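Local coordinates for protein DPSA (Streptomyces coelicolor, PDB 4CY9) that probably oxidises and stores iron inside a twelve-subunit Dps cage of the ferritin family, and may also bind DNA, at residues G18-I21 with G22-L26; D69-A72 with E73-A77. All blocks are in the same frame, centred on the assembly; numbering follows the deposited sequence. Where two conformers were deposited one is given.

Interaction 1: G18-I21 with G22-L26; sequences GRLI and GVLRL
Two successive turns near the start of helix 14-44, the first long helix of the ferritin-type four-helix bundle, meet where Leu-20 lies one turn before Leu-24. The backbone carries most of the contact. Four consecutive i to i+4 hydrogen bonds tie the turns together, from Gly-22 N to Gly-18 O, Val-23 N to Arg-19 O, Leu-24 N to Leu-20 O and Arg-25 N to Ile-21 O. The Leu-24 N to Leu-20 O bond measures 2.8 Å. Their N-H...O angles, all above 150°, mark a regular alpha-helix running on without a kink across the glycine at 22.

Side chains lean on the same carbonyls. Leu-24 has its CG anti to the carbonyl carbon (chi1 -68°), which folds the side chain back along the helix and sets CG 3.3 Å from Leu-20 O, while its CD1 reaches 4.3 Å from CG of Leu-20. That is the apolar step from one turn to the next. A looser one links Leu-20 CD1 to Val-23 CB. Val-23 also lays its CG2 branch, the one beside its own backbone N, 3.5 Å from Arg-19 O. The side chain of Arg-25 meets the preceding turn through CB, 3.3 Å from Ile-21 O; the extended chain then leads off to a salt bridge with Glu-92.

Leu-20 and Leu-24 face inward, and no other subunit touches this stretch. Leu-20 packs on Ala-130 and Ile-133 of helix 105-133, Leu-24 on Leu-141 of helix 135-158, and Ile-21 with Leu-24 on Ile-75 of helix 50-77, so the face made by Leu-20, Ile-21 and Leu-24 is covered by the other three bundle helices.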
ATOM      1  N   GLY A  18      40.775   6.086 -13.836  1.00 10.49           N
ATOM      2  CA  GLY A  18      41.040   7.366 -13.186  1.00 10.79           C
ATOM      3  C   GLY A  18      40.469   8.510 -14.029  1.00 10.58           C
ATOM      4  O   GLY A  18      39.986   9.504 -13.473  1.00 11.67           O
ATOM      5  N   ARG A  19      40.643   8.449 -15.370  1.00 11.11           N
ATOM      6  CA  ARG A  19      40.108   9.589 -16.103  0.50 10.46           C
ATOM      7  C   ARG A  19      38.537   9.531 -16.080  1.00 10.54           C
ATOM      8  O   ARG A  19      37.970  10.604 -15.972  1.00 11.63           O
ATOM      9  CB  ARG A  19      40.575   9.621 -17.559  0.50 10.94           C
ATOM     10  CG  ARG A  19      42.071   9.934 -17.629  0.50 10.44           C
ATOM     11  CD  ARG A  19      42.515   9.773 -19.118  0.50 13.43           C
ATOM     12  NE  ARG A  19      42.682   8.410 -19.631  0.50  9.44           N
ATOM     13  CZ  ARG A  19      41.911   7.751 -20.550  0.50  9.23           C
ATOM     14  NH1 ARG A  19      40.757   8.265 -21.103  0.50 10.56           N
ATOM     15  NH2 ARG A  19      42.298   6.499 -20.902  0.50  9.45           N
ATOM     16  N   LEU A  20      37.966   8.362 -16.067  1.00 10.01           N
ATOM     17  CA  LEU A  20      36.411   8.291 -15.946  1.00  9.56           C
ATOM     18  C   LEU A  20      36.004   8.823 -14.550  1.00  9.99           C
ATOM     19  O   LEU A  20      34.982   9.520 -14.482  1.00  9.59           O
ATOM     20  CB  LEU A  20      35.998   6.798 -16.185  1.00 10.21           C
ATOM     21  CG  LEU A  20      34.444   6.685 -16.223  1.00 11.48           C
ATOM     22  CD1 LEU A  20      33.777   7.659 -17.246  1.00 12.18           C
ATOM     23  CD2 LEU A  20      34.167   5.235 -16.638  1.00 10.95           C
ATOM     24  N   ILE A  21      36.750   8.461 -13.503  1.00 10.20           N
ATOM     25  CA  ILE A  21      36.451   9.015 -12.153  1.00 10.14           C
ATOM     26  C   ILE A  21      36.460  10.546 -12.220  1.00 11.54           C
ATOM     27  O   ILE A  21      35.640  11.234 -11.635  1.00 10.66           O
ATOM     28  CB  ILE A  21      37.464   8.452 -11.122  1.00  9.12           C
ATOM     29  CG1 ILE A  21      37.152   6.961 -10.853  1.00 10.69           C
ATOM     30  CG2 ILE A  21      37.433   9.345  -9.795  1.00  8.81           C
ATOM     31  CD1 ILE A  21      38.369   6.231 -10.238  1.00 10.61           C
ATOM     32  N   GLY A  22      37.496  11.141 -12.870  1.00 10.96           N
ATOM     33  CA  GLY A  22      37.530  12.632 -12.972  1.00 10.09           C
ATOM     34  C   GLY A  22      36.310  13.192 -13.704  1.00  9.83           C
ATOM     35  O   GLY A  22      35.795  14.239 -13.268  1.00 11.08           O
ATOM     36  N   VAL A  23      35.887  12.542 -14.790  1.00  8.76           N
ATOM     37  CA  VAL A  23      34.681  12.991 -15.534  1.00  9.64           C
ATOM     38  C   VAL A  23      33.467  12.918 -14.561  1.00  9.01           C
ATOM     39  O   VAL A  23      32.688  13.884 -14.476  1.00 10.02           O
ATOM     40  CB  VAL A  23      34.426  12.071 -16.742  1.00 11.16           C
ATOM     41  CG1 VAL A  23      33.050  12.280 -17.424  1.00 11.50           C
ATOM     42  CG2 VAL A  23      35.585  12.407 -17.723  1.00 11.98           C
ATOM     43  N   LEU A  24      33.384  11.767 -13.893  1.00  9.00           N
ATOM     44  CA  LEU A  24      32.129  11.613 -13.053  1.00  9.02           C
ATOM     45  C   LEU A  24      32.203  12.515 -11.802  1.00  8.46           C
ATOM     46  O   LEU A  24      31.094  12.991 -11.357  1.00  8.40           O
ATOM     47  CB  LEU A  24      32.047  10.180 -12.548  1.00  8.35           C
ATOM     48  CG  LEU A  24      31.776   9.144 -13.702  1.00  9.30           C
ATOM     49  CD1 LEU A  24      31.723   7.755 -13.043  1.00 11.43           C
ATOM     50  CD2 LEU A  24      30.374   9.373 -14.344  1.00  9.72           C
ATOM     51  N   ARG A  25      33.383  12.808 -11.253  1.00  8.26           N
ATOM     52  CA  ARG A  25      33.475  13.695 -10.081  1.00  8.97           C
ATOM     53  C   ARG A  25      32.880  15.063 -10.408  1.00  9.61           C
ATOM     54  O   ARG A  25      32.143  15.676  -9.590  1.00 10.20           O
ATOM     55  CB  ARG A  25      35.021  13.834  -9.768  1.00  9.42           C
ATOM     56  CG  ARG A  25      35.283  14.645  -8.504  1.00 11.08           C
ATOM     57  CD  ARG A  25      36.836  14.728  -8.372  1.00 15.50           C
ATOM     58  NE  ARG A  25      37.176  15.616  -7.257  1.00 17.37           N
ATOM     59  CZ  ARG A  25      37.589  15.150  -6.096  1.00 22.87           C
ATOM     60  NH1 ARG A  25      37.705  13.818  -5.871  1.00 25.80           N
ATOM     61  NH2 ARG A  25      37.860  16.044  -5.095  1.00 27.74           N
ATOM     62  N   LEU A  26      33.182  15.594 -11.641  1.00  9.02           N
ATOM     63  CA  LEU A  26      32.575  16.913 -11.996  1.00 10.19           C
ATOM     64  C   LEU A  26      31.078  16.755 -12.305  1.00  9.70           C
ATOM     65  O   LEU A  26      30.321  17.699 -11.956  1.00 10.10           O
ATOM     66  CB  LEU A  26      33.342  17.458 -13.262  1.00 10.57           C
ATOM     67  CG  LEU A  26      32.862  18.890 -13.633  1.00 13.20           C
ATOM     68  CD1 LEU A  26      33.210  19.861 -12.484  1.00 13.69           C
ATOM     69  CD2 LEU A  26      33.668  19.210 -14.958  1.00 15.81           C
TER

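Interaction 2: D69-A72 with E73-A77; sequences DDVA and ERIAA
Ile-75 packs tightly against the carbonyls of the turn before it, in the last part of helix 50-77. Its CB lies 3.3 Å from Ala-72 O, and holding CG1 anti to its carbonyl carbon (chi1 -75°) swings that branch back to 3.5 Å from Val-71 O. The apolar touch beyond is looser: the Val-71 and Ile-75 side chains cross at an oblique angle, with Val-71 CG1 4.2 Å from Ile-75 CD1. Val-71 O accepts a nearly straight bond from Ile-75 N (165°) and a weak one from Arg-74 N, whose main bond goes to Asp-70 O. Glu-73 N and Ala-76 N continue the helical pattern to Asp-69 O and Ala-72 O.

The other flank is polar and wetter. Glu-73 runs extended beyond CG, and its OE1 stays 5.1 Å from Asp-70 OD1. Water 2 lies 2.8 Å from Asp-70 OD1 and 2.6 Å from Glu-73 OE1, within hydrogen-bonding distance of both; water 1 lies 3.1 Å from Glu-73 OE1 and reaches Asp-70 OD1 only weakly. By analogy with other Dps proteins, Asp-69 and Glu-73, with His-54 of a third subunit packed on Glu-73, probably belong to the inter-subunit ferroxidase site.

Arg-74 bends at chi2 and leaves for salt bridges with Asp-134 and with Glu-149 of a second subunit; in one of its two conformers, Asp-69 pairs with Lys-39 of the third. Val-71 and Ile-75 face helix 14-44 at Leu-24, whereas Ala-72 touches both Leu-28 of that helix and Trp-43 of the third subunit.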
ATOM      1  N   ASP A  69      23.324  10.117  -6.384  1.00 10.01           N
ATOM      2  CA  ASP A  69      23.636   8.860  -5.654  0.50 10.59           C
ATOM      3  C   ASP A  69      24.219   7.863  -6.609  1.00  9.66           C
ATOM      4  O   ASP A  69      25.236   7.179  -6.270  1.00  9.86           O
ATOM      5  CB  ASP A  69      22.330   8.174  -5.090  0.50 11.67           C
ATOM      6  CG  ASP A  69      21.835   8.850  -3.840  0.50 15.58           C
ATOM      7  OD1 ASP A  69      22.738   9.423  -3.208  0.50 15.57           O
ATOM      8  OD2 ASP A  69      20.605   8.797  -3.445  0.50 16.37           O
ATOM      9  N   ASP A  70      23.592   7.725  -7.789  1.00  9.06           N
ATOM     10  CA  ASP A  70      24.049   6.617  -8.644  1.00  9.26           C
ATOM     11  C   ASP A  70      25.430   6.983  -9.299  1.00  8.86           C
ATOM     12  O   ASP A  70      26.292   6.096  -9.476  1.00  9.97           O
ATOM     13  CB  ASP A  70      23.060   6.389  -9.824  1.00 10.28           C
ATOM     14  CG  ASP A  70      21.761   5.708  -9.347  1.00 13.98           C
ATOM     15  OD1 ASP A  70      21.799   5.040  -8.261  1.00 13.08           O
ATOM     16  OD2 ASP A  70      20.743   5.815 -10.004  1.00 14.46           O
ATOM     17  N   VAL A  71      25.614   8.303  -9.623  1.00  7.94           N
ATOM     18  CA  VAL A  71      27.015   8.679 -10.106  1.00  7.77           C
ATOM     19  C   VAL A  71      28.019   8.484  -9.016  1.00  8.12           C
ATOM     20  O   VAL A  71      29.136   7.966  -9.246  1.00  7.68           O
ATOM     21  CB  VAL A  71      26.994  10.146 -10.619  1.00  7.83           C
ATOM     22  CG1 VAL A  71      28.442  10.675 -10.863  1.00  7.76           C
ATOM     23  CG2 VAL A  71      26.135  10.246 -11.931  1.00  8.38           C
ATOM     24  N   ALA A  72      27.693   8.919  -7.777  1.00  7.60           N
ATOM     25  CA  ALA A  72      28.665   8.743  -6.669  1.00  7.98           C
ATOM     26  C   ALA A  72      29.051   7.278  -6.446  1.00  8.26           C
ATOM     27  O   ALA A  72      30.230   6.999  -6.222  1.00  8.78           O
ATOM     28  CB  ALA A  72      28.036   9.320  -5.338  1.00  9.12           C
ATOM     29  N   GLU A  73      28.052   6.383  -6.424  1.00  7.73           N
ATOM     30  CA  GLU A  73      28.372   4.980  -6.140  1.00  8.09           C
ATOM     31  C   GLU A  73      29.128   4.365  -7.354  1.00  7.64           C
ATOM     32  O   GLU A  73      29.881   3.430  -7.161  1.00  8.16           O
ATOM     33  CB  GLU A  73      27.086   4.183  -5.860  1.00 10.21           C
ATOM     34  CG  GLU A  73      26.668   4.736  -4.439  1.00 12.89           C
ATOM     35  CD  GLU A  73      25.543   3.852  -3.783  1.00 19.09           C
ATOM     36  OE1 GLU A  73      24.851   3.174  -4.588  1.00 24.22           O
ATOM     37  OE2 GLU A  73      25.264   4.102  -2.623  1.00 28.93           O
ATOM     38  N   ARG A  74      28.930   4.964  -8.539  1.00  7.95           N
ATOM     39  CA  ARG A  74      29.697   4.406  -9.702  1.00  8.33           C
ATOM     40  C   ARG A  74      31.154   4.877  -9.581  1.00  8.48           C
ATOM     41  O   ARG A  74      32.107   4.091  -9.838  1.00  8.21           O
ATOM     42  CB  ARG A  74      29.091   4.976 -11.019  1.00  9.20           C
ATOM     43  CG  ARG A  74      29.828   4.348 -12.246  1.00  9.10           C
ATOM     44  CD  ARG A  74      29.550   2.793 -12.209  1.00 10.91           C
ATOM     45  NE  ARG A  74      30.167   2.173 -13.440  1.00 11.07           N
ATOM     46  CZ  ARG A  74      30.221   0.832 -13.572  1.00 12.72           C
ATOM     47  NH1 ARG A  74      29.733   0.050 -12.583  1.00 11.25           N
ATOM     48  NH2 ARG A  74      30.834   0.327 -14.662  1.00 12.78           N
ATOM     49  N   ILE A  75      31.354   6.098  -9.122  1.00  8.41           N
ATOM     50  CA  ILE A  75      32.758   6.539  -8.792  1.00  8.64           C
ATOM     51  C   ILE A  75      33.394   5.588  -7.799  1.00  9.27           C
ATOM     52  O   ILE A  75      34.553   5.146  -7.955  1.00  9.11           O
ATOM     53  CB  ILE A  75      32.730   7.941  -8.173  1.00  8.00           C
ATOM     54  CG1 ILE A  75      32.466   9.010  -9.321  1.00  8.54           C
ATOM     55  CG2 ILE A  75      34.130   8.250  -7.560  1.00  8.55           C
ATOM     56  CD1 ILE A  75      32.081  10.441  -8.782  1.00  8.41           C
ATOM     57  N   ALA A  76      32.632   5.236  -6.738  1.00  8.78           N
ATOM     58  CA  ALA A  76      33.231   4.373  -5.715  1.00  9.53           C
ATOM     59  C   ALA A  76      33.514   2.966  -6.268  1.00  9.35           C
ATOM     60  O   ALA A  76      34.628   2.402  -6.032  1.00  9.93           O
ATOM     61  CB  ALA A  76      32.199   4.282  -4.515  1.00  9.98           C
ATOM     62  N   ALA A  77      32.618   2.418  -7.125  1.00  8.85           N
ATOM     63  CA  ALA A  77      32.841   1.081  -7.722  1.00  9.60           C
ATOM     64  C   ALA A  77      34.083   1.143  -8.654  1.00 11.23           C
ATOM     65  O   ALA A  77      34.822   0.177  -8.734  1.00 11.27           O
ATOM     66  CB  ALA A  77      31.601   0.670  -8.507  1.00  8.82           C
TER
HETATM   67  O   HOH W   1      24.251   2.660  -7.560  1.00 23.71           O
HETATM   68  O   HOH W   2      22.914   4.308  -5.815  1.00 30.75           O

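How the interactions relate
Interaction 1 comes first along the chain, near the start of helix 14-44, and interaction 2 follows near the end of helix 50-77. Their centres lie about 11 Å apart on the same side of the chain's centre, and the two helices touch directly: Leu-24 CB packs 3.5 Å from Ile-75 CG1, and Leu-24 O lies 3.6 Å from Val-71 CG1. Both therefore belong to one end of the ferritin-like bundle and share its apolar core. Their outer surroundings differ. No other chain reaches residues 18-26, whereas residues 69-77 meet two further subunits, so the end of helix 50-77, backed by helix 14-44, probably presents carboxylates to the inter-subunit ferroxidase centre.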